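PDB 6Y2K: beta-galactosidase from Marinomonas sp. ef1, which hydrolyses beta-galactosides, releasing terminal non-reducing galactose, as a cold-active, hexameric glycoside hydrolase of family GH42. Local coordinates for residues F108-R114 against Q218-F222; G169-N175 against Y187-I193; A330-R335 against A378-A382; P607-R611 against F622-S626. One frame throughout, in Å; residues are numbered along the deposited sequence.

Contact 1 (F108-R114 against Q218-F222)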
loop_
_atom_site.group_PDB
_atom_site.type_symbol
_atom_site.label_atom_id
_atom_site.label_comp_id
_atom_site.label_asym_id
_atom_site.label_seq_id
_atom_site.Cartn_x
_atom_site.Cartn_y
_atom_site.Cartn_z
ATOM N N PHE A 108 -7.986 -1.378 -50.858
ATOM C CA PHE A 108 -7.481 -2.481 -51.692
ATOM C C PHE A 108 -8.543 -3.019 -52.669
ATOM O O PHE A 108 -8.198 -3.675 -53.665
ATOM C CB PHE A 108 -7.007 -3.644 -50.808
ATOM C CG PHE A 108 -5.756 -3.362 -50.032
ATOM C CD1 PHE A 108 -4.517 -3.545 -50.620
ATOM C CD2 PHE A 108 -5.810 -2.942 -48.699
ATOM C CE1 PHE A 108 -3.347 -3.307 -49.916
ATOM C CE2 PHE A 108 -4.645 -2.698 -47.990
ATOM C CZ PHE A 108 -3.412 -2.883 -48.599
ATOM N N ALA A 109 -9.828 -2.769 -52.380
ATOM C CA ALA A 109 -10.929 -3.209 -53.249
ATOM C C ALA A 109 -11.130 -2.346 -54.496
ATOM O O ALA A 109 -11.868 -2.755 -55.397
ATOM C CB ALA A 109 -12.236 -3.287 -52.462
ATOM N N SER A 110 -10.500 -1.168 -54.544
ATOM C CA SER A 110 -10.703 -0.224 -55.641
ATOM C C SER A 110 -10.105 -0.749 -56.937
ATOM O O SER A 110 -8.892 -0.849 -57.064
ATOM C CB SER A 110 -10.071 1.131 -55.325
ATOM O OG SER A 110 -10.208 2.018 -56.426
ATOM N N LEU A 111 -10.963 -1.065 -57.901
ATOM C CA LEU A 111 -10.507 -1.549 -59.204
ATOM C C LEU A 111 -9.882 -0.419 -60.036
ATOM O O LEU A 111 -8.916 -0.651 -60.786
ATOM C CB LEU A 111 -11.655 -2.220 -59.951
ATOM C CG LEU A 111 -12.317 -3.396 -59.220
ATOM C CD1 LEU A 111 -13.405 -4.003 -60.097
ATOM C CD2 LEU A 111 -11.298 -4.464 -58.820
ATOM N N GLU A 112 -10.407 0.800 -59.879
ATOM C CA GLU A 112 -9.836 1.968 -60.543
ATOM C C GLU A 112 -8.392 2.211 -60.092
ATOM O O GLU A 112 -7.518 2.433 -60.927
ATOM C CB GLU A 112 -10.690 3.226 -60.316
ATOM C CG GLU A 112 -12.060 3.197 -60.997
ATOM C CD GLU A 112 -12.814 4.527 -60.929
ATOM O OE1 GLU A 112 -12.204 5.583 -60.636
ATOM O OE2 GLU A 112 -14.036 4.533 -61.190
ATOM N N TYR A 113 -8.127 2.163 -58.782
ATOM C CA TYR A 113 -6.750 2.376 -58.316
ATOM C C TYR A 113 -5.837 1.213 -58.727
ATOM O O TYR A 113 -4.672 1.428 -59.034
ATOM C CB TYR A 113 -6.661 2.639 -56.802
ATOM C CG TYR A 113 -5.250 2.995 -56.357
ATOM C CD1 TYR A 113 -4.531 3.997 -57.013
ATOM C CD2 TYR A 113 -4.624 2.317 -55.310
ATOM C CE1 TYR A 113 -3.235 4.324 -56.636
ATOM C CE2 TYR A 113 -3.328 2.643 -54.914
ATOM C CZ TYR A 113 -2.640 3.648 -55.587
ATOM O OH TYR A 113 -1.375 3.990 -55.235
ATOM N N ARG A 114 -6.363 -0.008 -58.754
ATOM C CA ARG A 114 -5.563 -1.141 -59.241
ATOM C C ARG A 114 -5.080 -0.934 -60.680
ATOM O O ARG A 114 -3.949 -1.297 -60.998
ATOM C CB ARG A 114 -6.323 -2.454 -59.158
ATOM C CG ARG A 114 -6.334 -3.053 -57.768
ATOM C CD ARG A 114 -7.038 -4.389 -57.811
ATOM N NE ARG A 114 -7.534 -4.776 -56.513
ATOM C CZ ARG A 114 -8.238 -5.875 -56.279
ATOM N NH1 ARG A 114 -8.525 -6.745 -57.253
ATOM N NH2 ARG A 114 -8.655 -6.115 -55.049
ATOM N N GLN A 218 -8.297 -9.176 -50.863
ATOM C CA GLN A 218 -8.072 -7.981 -51.686
ATOM C C GLN A 218 -6.618 -7.492 -51.571
ATOM O O GLN A 218 -6.053 -6.986 -52.555
ATOM C CB GLN A 218 -9.048 -6.842 -51.334
ATOM C CG GLN A 218 -10.547 -7.184 -51.342
ATOM C CD GLN A 218 -10.995 -8.052 -52.520
ATOM O OE1 GLN A 218 -10.817 -7.688 -53.692
ATOM N NE2 GLN A 218 -11.579 -9.190 -52.217
ATOM N N VAL A 219 -6.009 -7.649 -50.389
ATOM C CA VAL A 219 -4.576 -7.365 -50.227
ATOM C C VAL A 219 -3.753 -8.343 -51.079
ATOM O O VAL A 219 -2.851 -7.926 -51.786
ATOM C CB VAL A 219 -4.108 -7.404 -48.746
ATOM C CG1 VAL A 219 -2.618 -7.075 -48.639
ATOM C CG2 VAL A 219 -4.924 -6.422 -47.898
ATOM N N VAL A 220 -4.101 -9.628 -51.018
ATOM C CA VAL A 220 -3.450 -10.665 -51.837
ATOM C C VAL A 220 -3.516 -10.292 -53.320
ATOM O O VAL A 220 -2.480 -10.296 -53.998
ATOM C CB VAL A 220 -4.066 -12.070 -51.599
ATOM C CG1 VAL A 220 -3.461 -13.121 -52.533
ATOM C CG2 VAL A 220 -3.880 -12.490 -50.142
ATOM N N ALA A 221 -4.710 -9.934 -53.801
ATOM C CA ALA A 221 -4.933 -9.568 -55.216
ATOM C C ALA A 221 -4.187 -8.302 -55.642
ATOM O O ALA A 221 -3.589 -8.261 -56.721
ATOM C CB ALA A 221 -6.421 -9.402 -55.494
ATOM N N PHE A 222 -4.233 -7.277 -54.791
ATOM C CA PHE A 222 -3.509 -6.010 -55.013
ATOM C C PHE A 222 -2.008 -6.235 -55.163
ATOM O O PHE A 222 -1.364 -5.645 -56.039
ATOM C CB PHE A 222 -3.790 -5.056 -53.847
ATOM C CG PHE A 222 -3.175 -3.682 -53.982
ATOM C CD1 PHE A 222 -1.888 -3.430 -53.526
ATOM C CD2 PHE A 222 -3.914 -2.623 -54.500
ATOM C CE1 PHE A 222 -1.334 -2.157 -53.603
ATOM C CE2 PHE A 222 -3.367 -1.345 -54.590
ATOM C CZ PHE A 222 -2.072 -1.113 -54.145
HETATM O O HOH W 1 -11.906 -5.816 -55.757
HETATM O O HOH W 2 -10.377 -8.879 -56.072
#
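Phe108 and Phe222 meet in a T-shaped pair, the edge of Phe108 directed at the face of Phe222, with centroids 5.2 Å apart and planes at 86°. Arg114 runs past the Phe222 ring and can be followed outward. Beyond CB, its CG lies 4.1 Å from Phe222 CD2, and from there the chain runs extended (chi2 -177°, chi3 -158°), which carries the guanidinium past the ring to helix 205-233. There NE and NH2 both grip Phe108 O within its own segment, NH2 at 2.8 Å, and this side-on grip fixes the rotation of the group. Arg114 NH2 also donates to Gln218 OE1 at 3.0 Å, while NH1 comes to 3.8 Å from Ala221 CB, which sits over one guanidinium face. A water accepting from NH1 donates to Gln218 OE1 at 2.7 Å. On the apolar side, Val219 CG2 stands over the centre of the Phe108 ring, 3.6 Å from the centroid, a CH-pi contact. Ser110 OG accepts from Tyr113 N as N-cap of helix 111-128. Packing of this helix start against helix 205-233 belongs to the outer helical layer of a TIM barrel.

Contact 2 (G169-N175 against Y187-I193)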
loop_
_atom_site.group_PDB
_atom_site.type_symbol
_atom_site.label_atom_id
_atom_site.label_comp_id
_atom_site.label_asym_id
_atom_site.label_seq_id
_atom_site.Cartn_x
_atom_site.Cartn_y
_atom_site.Cartn_z
ATOM N N GLY A 169 -21.669 -19.970 -53.953
ATOM C CA GLY A 169 -22.473 -20.298 -55.137
ATOM C C GLY A 169 -23.885 -19.731 -55.101
ATOM O O GLY A 169 -24.272 -18.973 -55.991
ATOM N N THR A 170 -24.661 -20.123 -54.089
ATOM C CA THR A 170 -26.014 -19.634 -53.883
ATOM C C THR A 170 -26.124 -18.930 -52.532
ATOM O O THR A 170 -25.399 -19.264 -51.579
ATOM C CB THR A 170 -27.030 -20.789 -53.910
ATOM O OG1 THR A 170 -26.805 -21.659 -52.799
ATOM C CG2 THR A 170 -26.912 -21.594 -55.206
ATOM N N VAL A 171 -27.029 -17.958 -52.445
ATOM C CA VAL A 171 -27.312 -17.309 -51.162
ATOM C C VAL A 171 -27.913 -18.288 -50.132
ATOM O O VAL A 171 -27.728 -18.119 -48.923
ATOM C CB VAL A 171 -28.204 -16.064 -51.342
ATOM C CG1 VAL A 171 -29.638 -16.453 -51.699
ATOM C CG2 VAL A 171 -28.147 -15.184 -50.096
ATOM N N GLU A 172 -28.602 -19.322 -50.615
ATOM C CA GLU A 172 -29.157 -20.369 -49.754
ATOM C C GLU A 172 -28.034 -21.054 -48.966
ATOM O O GLU A 172 -28.149 -21.256 -47.745
ATOM C CB GLU A 172 -29.945 -21.411 -50.581
ATOM C CG GLU A 172 -31.321 -20.954 -51.096
ATOM C CD GLU A 172 -31.304 -19.863 -52.190
ATOM O OE1 GLU A 172 -30.385 -19.849 -53.054
ATOM O OE2 GLU A 172 -32.227 -19.001 -52.173
ATOM N N ALA A 173 -26.947 -21.383 -49.662
ATOM C CA ALA A 173 -25.774 -21.988 -49.037
ATOM C C ALA A 173 -25.110 -21.060 -48.020
ATOM O O ALA A 173 -24.669 -21.516 -46.960
ATOM C CB ALA A 173 -24.759 -22.424 -50.090
ATOM N N LEU A 174 -25.047 -19.767 -48.341
ATOM C CA LEU A 174 -24.521 -18.769 -47.411
ATOM C C LEU A 174 -25.396 -18.674 -46.151
ATOM O O LEU A 174 -24.858 -18.640 -45.031
ATOM C CB LEU A 174 -24.395 -17.406 -48.101
ATOM C CG LEU A 174 -23.892 -16.202 -47.277
ATOM C CD1 LEU A 174 -23.223 -15.174 -48.185
ATOM C CD2 LEU A 174 -25.019 -15.575 -46.445
ATOM N N ASN A 175 -26.722 -18.632 -46.326
ATOM C CA ASN A 175 -27.649 -18.528 -45.187
ATOM C C ASN A 175 -27.511 -19.723 -44.246
ATOM O O ASN A 175 -27.585 -19.566 -43.022
ATOM C CB ASN A 175 -29.115 -18.392 -45.636
ATOM C CG ASN A 175 -29.440 -17.019 -46.208
ATOM O OD1 ASN A 175 -28.925 -15.979 -45.750
ATOM N ND2 ASN A 175 -30.339 -17.001 -47.198
ATOM N N TYR A 187 -30.940 -13.640 -46.129
ATOM C CA TYR A 187 -30.882 -12.850 -47.364
ATOM C C TYR A 187 -31.525 -13.589 -48.537
ATOM O O TYR A 187 -31.341 -14.798 -48.699
ATOM C CB TYR A 187 -29.421 -12.512 -47.703
ATOM C CG TYR A 187 -28.734 -11.828 -46.547
ATOM C CD1 TYR A 187 -28.946 -10.471 -46.288
ATOM C CD2 TYR A 187 -27.912 -12.539 -45.684
ATOM C CE1 TYR A 187 -28.336 -9.842 -45.218
ATOM C CE2 TYR A 187 -27.295 -11.914 -44.609
ATOM C CZ TYR A 187 -27.517 -10.566 -44.376
ATOM O OH TYR A 187 -26.916 -9.945 -43.300
ATOM N N ARG A 188 -32.276 -12.846 -49.349
ATOM C CA ARG A 188 -32.858 -13.365 -50.589
ATOM C C ARG A 188 -31.835 -13.473 -51.722
ATOM O O ARG A 188 -32.039 -14.231 -52.677
ATOM C CB ARG A 188 -33.990 -12.455 -51.067
ATOM C CG ARG A 188 -35.166 -12.332 -50.113
ATOM C CD ARG A 188 -36.343 -11.656 -50.806
ATOM N NE ARG A 188 -35.988 -10.331 -51.322
ATOM C CZ ARG A 188 -36.688 -9.645 -52.225
ATOM N NH1 ARG A 188 -37.819 -10.129 -52.736
ATOM N NH2 ARG A 188 -36.259 -8.448 -52.617
ATOM N N SER A 189 -30.766 -12.679 -51.638
ATOM C CA SER A 189 -29.742 -12.625 -52.670
ATOM C C SER A 189 -28.451 -12.047 -52.087
ATOM O O SER A 189 -28.462 -11.420 -51.023
ATOM C CB SER A 189 -30.214 -11.730 -53.825
ATOM O OG SER A 189 -30.368 -10.372 -53.397
ATOM N N PHE A 190 -27.344 -12.230 -52.793
ATOM C CA PHE A 190 -26.083 -11.639 -52.353
ATOM C C PHE A 190 -26.157 -10.117 -52.283
ATOM O O PHE A 190 -25.558 -9.535 -51.381
ATOM C CB PHE A 190 -24.924 -12.084 -53.236
ATOM C CG PHE A 190 -24.632 -13.556 -53.139
ATOM C CD1 PHE A 190 -24.127 -14.097 -51.963
ATOM C CD2 PHE A 190 -24.856 -14.403 -54.220
ATOM C CE1 PHE A 190 -23.846 -15.453 -51.861
ATOM C CE2 PHE A 190 -24.583 -15.762 -54.121
ATOM C CZ PHE A 190 -24.078 -16.287 -52.939
ATOM N N ASP A 191 -26.928 -9.484 -53.177
ATOM C CA ASP A 191 -27.022 -8.019 -53.236
ATOM C C ASP A 191 -27.875 -7.393 -52.118
ATOM O O ASP A 191 -27.997 -6.174 -52.045
ATOM C CB ASP A 191 -27.524 -7.567 -54.618
ATOM C CG ASP A 191 -26.507 -7.830 -55.724
ATOM O OD1 ASP A 191 -25.314 -8.076 -55.425
ATOM O OD2 ASP A 191 -26.903 -7.785 -56.902
ATOM N N GLU A 192 -28.479 -8.226 -51.262
ATOM C CA GLU A 192 -29.109 -7.742 -50.028
ATOM C C GLU A 192 -28.105 -7.598 -48.873
ATOM O O GLU A 192 -28.390 -6.901 -47.894
ATOM C CB GLU A 192 -30.257 -8.651 -49.584
ATOM C CG GLU A 192 -31.536 -8.474 -50.389
ATOM C CD GLU A 192 -32.744 -9.152 -49.758
ATOM O OE1 GLU A 192 -32.569 -10.029 -48.876
ATOM O OE2 GLU A 192 -33.881 -8.802 -50.151
ATOM N N ILE A 193 -26.953 -8.260 -48.981
ATOM C CA ILE A 193 -25.984 -8.313 -47.895
ATOM C C ILE A 193 -25.250 -6.970 -47.817
ATOM O O ILE A 193 -24.829 -6.425 -48.835
ATOM C CB ILE A 193 -24.980 -9.479 -48.074
ATOM C CG1 ILE A 193 -25.724 -10.831 -48.081
ATOM C CG2 ILE A 193 -23.941 -9.449 -46.962
ATOM C CD1 ILE A 193 -24.878 -12.025 -48.456
HETATM O O HOH W 3 -32.463 -17.139 -49.480
HETATM O O HOH W 4 -34.033 -16.294 -53.023
#
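Phe190, Val171 and Tyr187 account for most of the buried surface between residues 169-175 and 187-193. The Phe190 ring lies against the start of helix 171-178: Val171 CA sits over one face, while Gly169 O and Leu174 CD1 approach the edge near the ring plane. Its CZ atom is 3.4 Å from Val171 N, so the ring covers the first turn at the backbone itself, next to the N-cap Thr170, whose OG1 accepts from Ala173 N.

Val171 packs its two methyls against the 187-189 backbone. With chi1 at 72°, CG1 falls between the backbone N and the carbonyl carbon and meets Arg188 O at 3.4 Å, whereas CG2 reaches Tyr187 O and, at 3.8 Å, Tyr187 CB.

Tyr187 is held chiefly through its main chain, by the amide of Asn175. Asn175 ND2 donates to Tyr187 O over 2.8 Å, in the carbonyl plane and on a lone pair, and Asn175 OD1 accepts from Tyr187 N at 3.1 Å in a nearly straight bond (174°). Two bonds from one amide thus fix the backbone N-H and C=O of one residue. Tyr187 O also receives a water proton, at 2.7 Å. Leu174 CD1 meets Ile193 CD1 tip to tip at 3.6 Å, closing the apolar side.

Helix 154-168 packs against that apolar side: its Leu164 touches both Leu174 and Ile193, and its Ala165 touches Phe190. Arg188 and Glu192 reach a second subunit, so the loop between helices 171-178 and 205-233 bridges a helix layer and a subunit interface.

Contact 3 (A330-R335 against A378-A382)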
loop_
_atom_site.group_PDB
_atom_site.type_symbol
_atom_site.label_atom_id
_atom_site.label_comp_id
_atom_site.label_asym_id
_atom_site.label_seq_id
_atom_site.Cartn_x
_atom_site.Cartn_y
_atom_site.Cartn_z
ATOM N N ALA A 330 18.980 2.322 -25.339
ATOM C CA ALA A 330 20.190 2.147 -24.520
ATOM C C ALA A 330 21.400 2.120 -25.445
ATOM O O ALA A 330 21.289 1.687 -26.596
ATOM C CB ALA A 330 20.140 0.849 -23.730
ATOM N N ASP A 331 22.540 2.584 -24.950
ATOM C CA ASP A 331 23.782 2.458 -25.702
ATOM C C ASP A 331 24.028 0.966 -25.950
ATOM O O ASP A 331 23.920 0.153 -25.032
ATOM C CB ASP A 331 24.953 3.126 -24.961
ATOM C CG ASP A 331 24.903 4.674 -25.022
ATOM O OD1 ASP A 331 24.231 5.273 -25.914
ATOM O OD2 ASP A 331 25.580 5.307 -24.180
ATOM N N GLY A 332 24.286 0.618 -27.212
ATOM C CA GLY A 332 24.426 -0.777 -27.654
ATOM C C GLY A 332 23.150 -1.471 -28.143
ATOM O O GLY A 332 23.223 -2.580 -28.702
ATOM N N ALA A 333 21.987 -0.837 -27.963
ATOM C CA ALA A 333 20.713 -1.464 -28.346
ATOM C C ALA A 333 20.571 -1.721 -29.851
ATOM O O ALA A 333 19.988 -2.723 -30.237
ATOM C CB ALA A 333 19.519 -0.669 -27.827
ATOM N N VAL A 334 21.106 -0.837 -30.695
ATOM C CA VAL A 334 20.997 -1.042 -32.147
ATOM C C VAL A 334 21.831 -2.273 -32.559
ATOM O O VAL A 334 21.389 -3.087 -33.371
ATOM C CB VAL A 334 21.394 0.216 -32.956
ATOM C CG1 VAL A 334 21.362 -0.077 -34.458
ATOM C CG2 VAL A 334 20.471 1.393 -32.599
ATOM N N ARG A 335 23.033 -2.396 -31.990
ATOM C CA ARG A 335 23.850 -3.611 -32.153
ATOM C C ARG A 335 23.097 -4.850 -31.668
ATOM O O ARG A 335 23.082 -5.874 -32.351
ATOM C CB ARG A 335 25.176 -3.467 -31.404
ATOM C CG ARG A 335 25.941 -4.763 -31.181
ATOM C CD ARG A 335 27.359 -4.463 -30.727
ATOM N NE ARG A 335 28.108 -5.692 -30.479
ATOM C CZ ARG A 335 28.146 -6.354 -29.322
ATOM N NH1 ARG A 335 27.453 -5.951 -28.258
ATOM N NH2 ARG A 335 28.879 -7.458 -29.237
ATOM N N ALA A 378 23.524 5.236 -34.102
ATOM C CA ALA A 378 23.419 4.001 -34.895
ATOM C C ALA A 378 24.547 3.793 -35.909
ATOM O O ALA A 378 24.844 2.650 -36.265
ATOM C CB ALA A 378 22.077 3.918 -35.605
ATOM N N ALA A 379 25.168 4.878 -36.371
ATOM C CA ALA A 379 26.241 4.764 -37.358
ATOM C C ALA A 379 27.439 4.000 -36.788
ATOM O O ALA A 379 27.981 3.106 -37.442
ATOM C CB ALA A 379 26.658 6.137 -37.863
ATOM N N LYS A 380 27.805 4.313 -35.548
ATOM C CA LYS A 380 28.917 3.644 -34.872
ATOM C C LYS A 380 28.575 2.191 -34.516
ATOM O O LYS A 380 29.420 1.305 -34.671
ATOM C CB LYS A 380 29.325 4.404 -33.610
ATOM C CG LYS A 380 29.905 5.798 -33.871
ATOM C CD LYS A 380 28.833 6.895 -33.917
ATOM C CE LYS A 380 29.451 8.288 -33.786
ATOM N NZ LYS A 380 30.298 8.673 -34.947
ATOM N N GLU A 381 27.340 1.948 -34.062
ATOM C CA GLU A 381 26.903 0.585 -33.707
ATOM C C GLU A 381 26.821 -0.332 -34.931
ATOM O O GLU A 381 27.225 -1.498 -34.860
ATOM C CB GLU A 381 25.571 0.607 -32.931
ATOM C CG GLU A 381 25.676 1.353 -31.599
ATOM C CD GLU A 381 24.509 1.142 -30.632
ATOM O OE1 GLU A 381 23.834 0.100 -30.692
ATOM O OE2 GLU A 381 24.283 2.032 -29.776
ATOM N N ALA A 382 26.302 0.197 -36.043
ATOM C CA ALA A 382 26.261 -0.525 -37.319
ATOM C C ALA A 382 27.667 -0.891 -37.807
ATOM O O ALA A 382 27.907 -2.028 -38.225
ATOM C CB ALA A 382 25.538 0.295 -38.381
HETATM O O HOH W 5 21.682 2.735 -29.370
#
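Glu381 supplies the hydrogen bonds that join residues 378-382 to the start of helix 333-343, and its two carboxylate oxygens divide the work. Glu381 OE2 accepts from Gly332 N at 2.9 Å, met from well above the carboxylate plane. OE1 accepts from Arg335 N, also at 2.9 Å, in a fairly straight bond (165°) that comes in close to the C-O axis; its bond from Val334 N is weak, with an angle of only 117°. Val334 CB lies 3.3 Å from the same Glu381 OE1. The chain beyond CG is extended (chi2 -166°), which pushes the carboxylate across to the backbone N-H groups. A water molecule lies 2.7 Å from Glu381 OE2 and 3.0 Å from Ala330 O.

Electrostatics probably add to these bonds, since a negative group placed at the amino end of a helix faces the positive end of its dipole. Asp331 is a nearby like charge, its OD1 5.0 Å from Glu381 OE2.

Apolar contact is slight: Val334 CG1 meets Ala378 CB at 4.2 Å. Tyr351 of strand 348-352 touches Val334, and the Arg335 guanidinium turns elsewhere, to Glu388 and Asp649.

Gly332 occupies the N-cap position as the third residue of a type II turn from Ala330 to Ala333, where positive phi favours glycine. A carboxylate from helix 377-395 accepting from the N-H groups at the start of helix 333-343 ties together two helices that flank the last strand of the TIM barrel.

Contact 4 (P607-R611 against F622-S626)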
loop_
_atom_site.group_PDB
_atom_site.type_symbol
_atom_site.label_atom_id
_atom_site.label_comp_id
_atom_site.label_asym_id
_atom_site.label_seq_id
_atom_site.Cartn_x
_atom_site.Cartn_y
_atom_site.Cartn_z
ATOM N N PRO A 607 18.606 -16.740 -16.915
ATOM C CA PRO A 607 18.436 -15.568 -16.049
ATOM C C PRO A 607 17.435 -14.570 -16.633
ATOM O O PRO A 607 17.198 -14.579 -17.850
ATOM C CB PRO A 607 19.842 -14.950 -15.993
ATOM C CG PRO A 607 20.782 -16.034 -16.410
ATOM C CD PRO A 607 20.013 -16.919 -17.334
ATOM N N LYS A 608 16.854 -13.734 -15.773
ATOM C CA LYS A 608 15.873 -12.745 -16.198
ATOM C C LYS A 608 16.472 -11.793 -17.223
ATOM O O LYS A 608 17.561 -11.252 -17.008
ATOM C CB LYS A 608 15.363 -11.912 -15.020
ATOM C CG LYS A 608 14.462 -12.657 -14.049
ATOM C CD LYS A 608 13.808 -11.675 -13.075
ATOM C CE LYS A 608 13.049 -12.401 -11.972
ATOM N NZ LYS A 608 11.760 -12.995 -12.439
ATOM N N GLY A 609 15.753 -11.601 -18.332
ATOM C CA GLY A 609 16.191 -10.709 -19.400
ATOM C C GLY A 609 17.187 -11.298 -20.388
ATOM O O GLY A 609 17.606 -10.607 -21.314
ATOM N N VAL A 610 17.558 -12.564 -20.206
ATOM C CA VAL A 610 18.534 -13.234 -21.068
ATOM C C VAL A 610 17.810 -14.139 -22.066
ATOM O O VAL A 610 16.772 -14.724 -21.759
ATOM C CB VAL A 610 19.570 -14.029 -20.231
ATOM C CG1 VAL A 610 20.488 -14.873 -21.116
ATOM C CG2 VAL A 610 20.402 -13.071 -19.391
ATOM N N ARG A 611 18.346 -14.200 -23.280
ATOM C CA ARG A 611 17.809 -15.024 -24.345
ATOM C C ARG A 611 18.976 -15.633 -25.099
ATOM O O ARG A 611 20.073 -15.067 -25.108
ATOM C CB ARG A 611 16.959 -14.183 -25.300
ATOM C CG ARG A 611 15.689 -13.591 -24.688
ATOM C CD ARG A 611 14.674 -14.692 -24.427
ATOM N NE ARG A 611 13.375 -14.181 -24.018
ATOM C CZ ARG A 611 13.040 -13.829 -22.776
ATOM N NH1 ARG A 611 13.914 -13.888 -21.769
ATOM N NH2 ARG A 611 11.813 -13.388 -22.536
ATOM N N PHE A 622 22.047 -12.995 -25.546
ATOM C CA PHE A 622 21.562 -11.614 -25.448
ATOM C C PHE A 622 21.140 -11.276 -24.022
ATOM O O PHE A 622 20.542 -12.104 -23.338
ATOM C CB PHE A 622 20.348 -11.423 -26.370
ATOM C CG PHE A 622 20.625 -11.794 -27.793
ATOM C CD1 PHE A 622 21.223 -10.885 -28.649
ATOM C CD2 PHE A 622 20.335 -13.074 -28.261
ATOM C CE1 PHE A 622 21.514 -11.238 -29.956
ATOM C CE2 PHE A 622 20.621 -13.428 -29.563
ATOM C CZ PHE A 622 21.207 -12.507 -30.413
ATOM N N ASN A 623 21.435 -10.057 -23.581
ATOM C CA ASN A 623 21.014 -9.591 -22.261
ATOM C C ASN A 623 20.221 -8.302 -22.438
ATOM O O ASN A 623 20.797 -7.252 -22.698
ATOM C CB ASN A 623 22.231 -9.368 -21.355
ATOM C CG ASN A 623 21.859 -8.945 -19.936
ATOM O OD1 ASN A 623 20.685 -8.904 -19.559
ATOM N ND2 ASN A 623 22.877 -8.637 -19.137
ATOM N N TYR A 624 18.902 -8.409 -22.281
ATOM C CA TYR A 624 17.983 -7.273 -22.340
ATOM C C TYR A 624 17.784 -6.567 -20.983
ATOM O O TYR A 624 17.097 -5.552 -20.927
ATOM C CB TYR A 624 16.610 -7.730 -22.886
ATOM C CG TYR A 624 16.637 -8.254 -24.315
ATOM C CD1 TYR A 624 17.015 -9.569 -24.589
ATOM C CD2 TYR A 624 16.274 -7.443 -25.389
ATOM C CE1 TYR A 624 17.043 -10.055 -25.882
ATOM C CE2 TYR A 624 16.297 -7.923 -26.694
ATOM C CZ TYR A 624 16.687 -9.234 -26.934
ATOM O OH TYR A 624 16.738 -9.742 -28.213
ATOM N N SER A 625 18.362 -7.101 -19.900
ATOM C CA SER A 625 18.258 -6.499 -18.568
ATOM C C SER A 625 19.235 -5.329 -18.430
ATOM O O SER A 625 20.070 -5.109 -19.313
ATOM C CB SER A 625 18.543 -7.542 -17.474
ATOM O OG SER A 625 19.936 -7.790 -17.313
ATOM N N SER A 626 19.130 -4.618 -17.302
ATOM C CA SER A 626 19.986 -3.465 -16.997
ATOM C C SER A 626 21.245 -3.832 -16.194
ATOM O O SER A 626 22.007 -2.952 -15.802
ATOM C CB SER A 626 19.177 -2.403 -16.238
ATOM O OG SER A 626 18.600 -2.948 -15.065
#
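Arg611 and Phe622 form a hydrogen-bonded pair of a beta hairpin, strands 610-615 and 618-623, at one edge of a four-stranded antiparallel sheet. Arg611 N donates to Phe622 O at 3.0 Å and Phe622 N to Arg611 O at 2.9 Å; the neighbouring non-hydrogen-bonded pair is Val610 with Asn623.

The side chains sort by face. Arg611 and Phe622 point to the same side, with Arg611 CB 4.5 Å from Phe622 CB, but they diverge from there. The Phe622 ring packs on Leu336 and Trp339 of helix 333-343, and the Arg611 guanidinium forms a salt bridge with Asp293, with NH1 also donating to Val610 O. The Arg611 chain is bent at chi2 (-71°), and its CG comes 4.0 Å from Tyr624 CE1. Arg611 and Tyr624 cross at about a right angle, the guanidinium and ring planes 55° apart. The Tyr624 hydroxyl is hydrogen-bonded to Glu340.

On the other face Val610 and Asn623 cross obliquely, Val610 CG2 coming 4.2 Å from Asn623 OD1.

Beyond the paired residues the chain turns. Gly609 is the third residue of a type II turn from Pro607 to Val610, with positive phi, and Ser625 packs close against it, near Lys608 O. Gly609 O lies at the edge of the Tyr624 ring, in its plane, and it accepts from Tyr624 N at 2.7 Å. Asn623 OD1 receives Ser625 N in an Asx turn, and Ser625 OG donates to that same Asn623 OD1 at 2.6 Å, in the carbonyl plane and on a lone pair.

How the contacts relate
Contacts 1 and 4 are buried, whereas contacts 2 and 3 are partly buried, and contact 2 lies farthest from the chain's centre, about 35 Å between centres. Contacts 1 and 3 join helices around the barrel, contact 2 lies on a helix and loop between barrel strands 134-138 and 238-244, and contact 4 joins a hairpin of the later antiparallel sheet. Contacts 3 and 4, about 17 Å apart between centres, are linked by helix 333-343, which packs on Phe622. Chemistry differs accordingly: aromatic packing with an arginine-glutamine bond, hydrogen bonds between an asparagine side chain and backbone, a carboxylate accepting from backbone N-H groups, and strand pairing respectively.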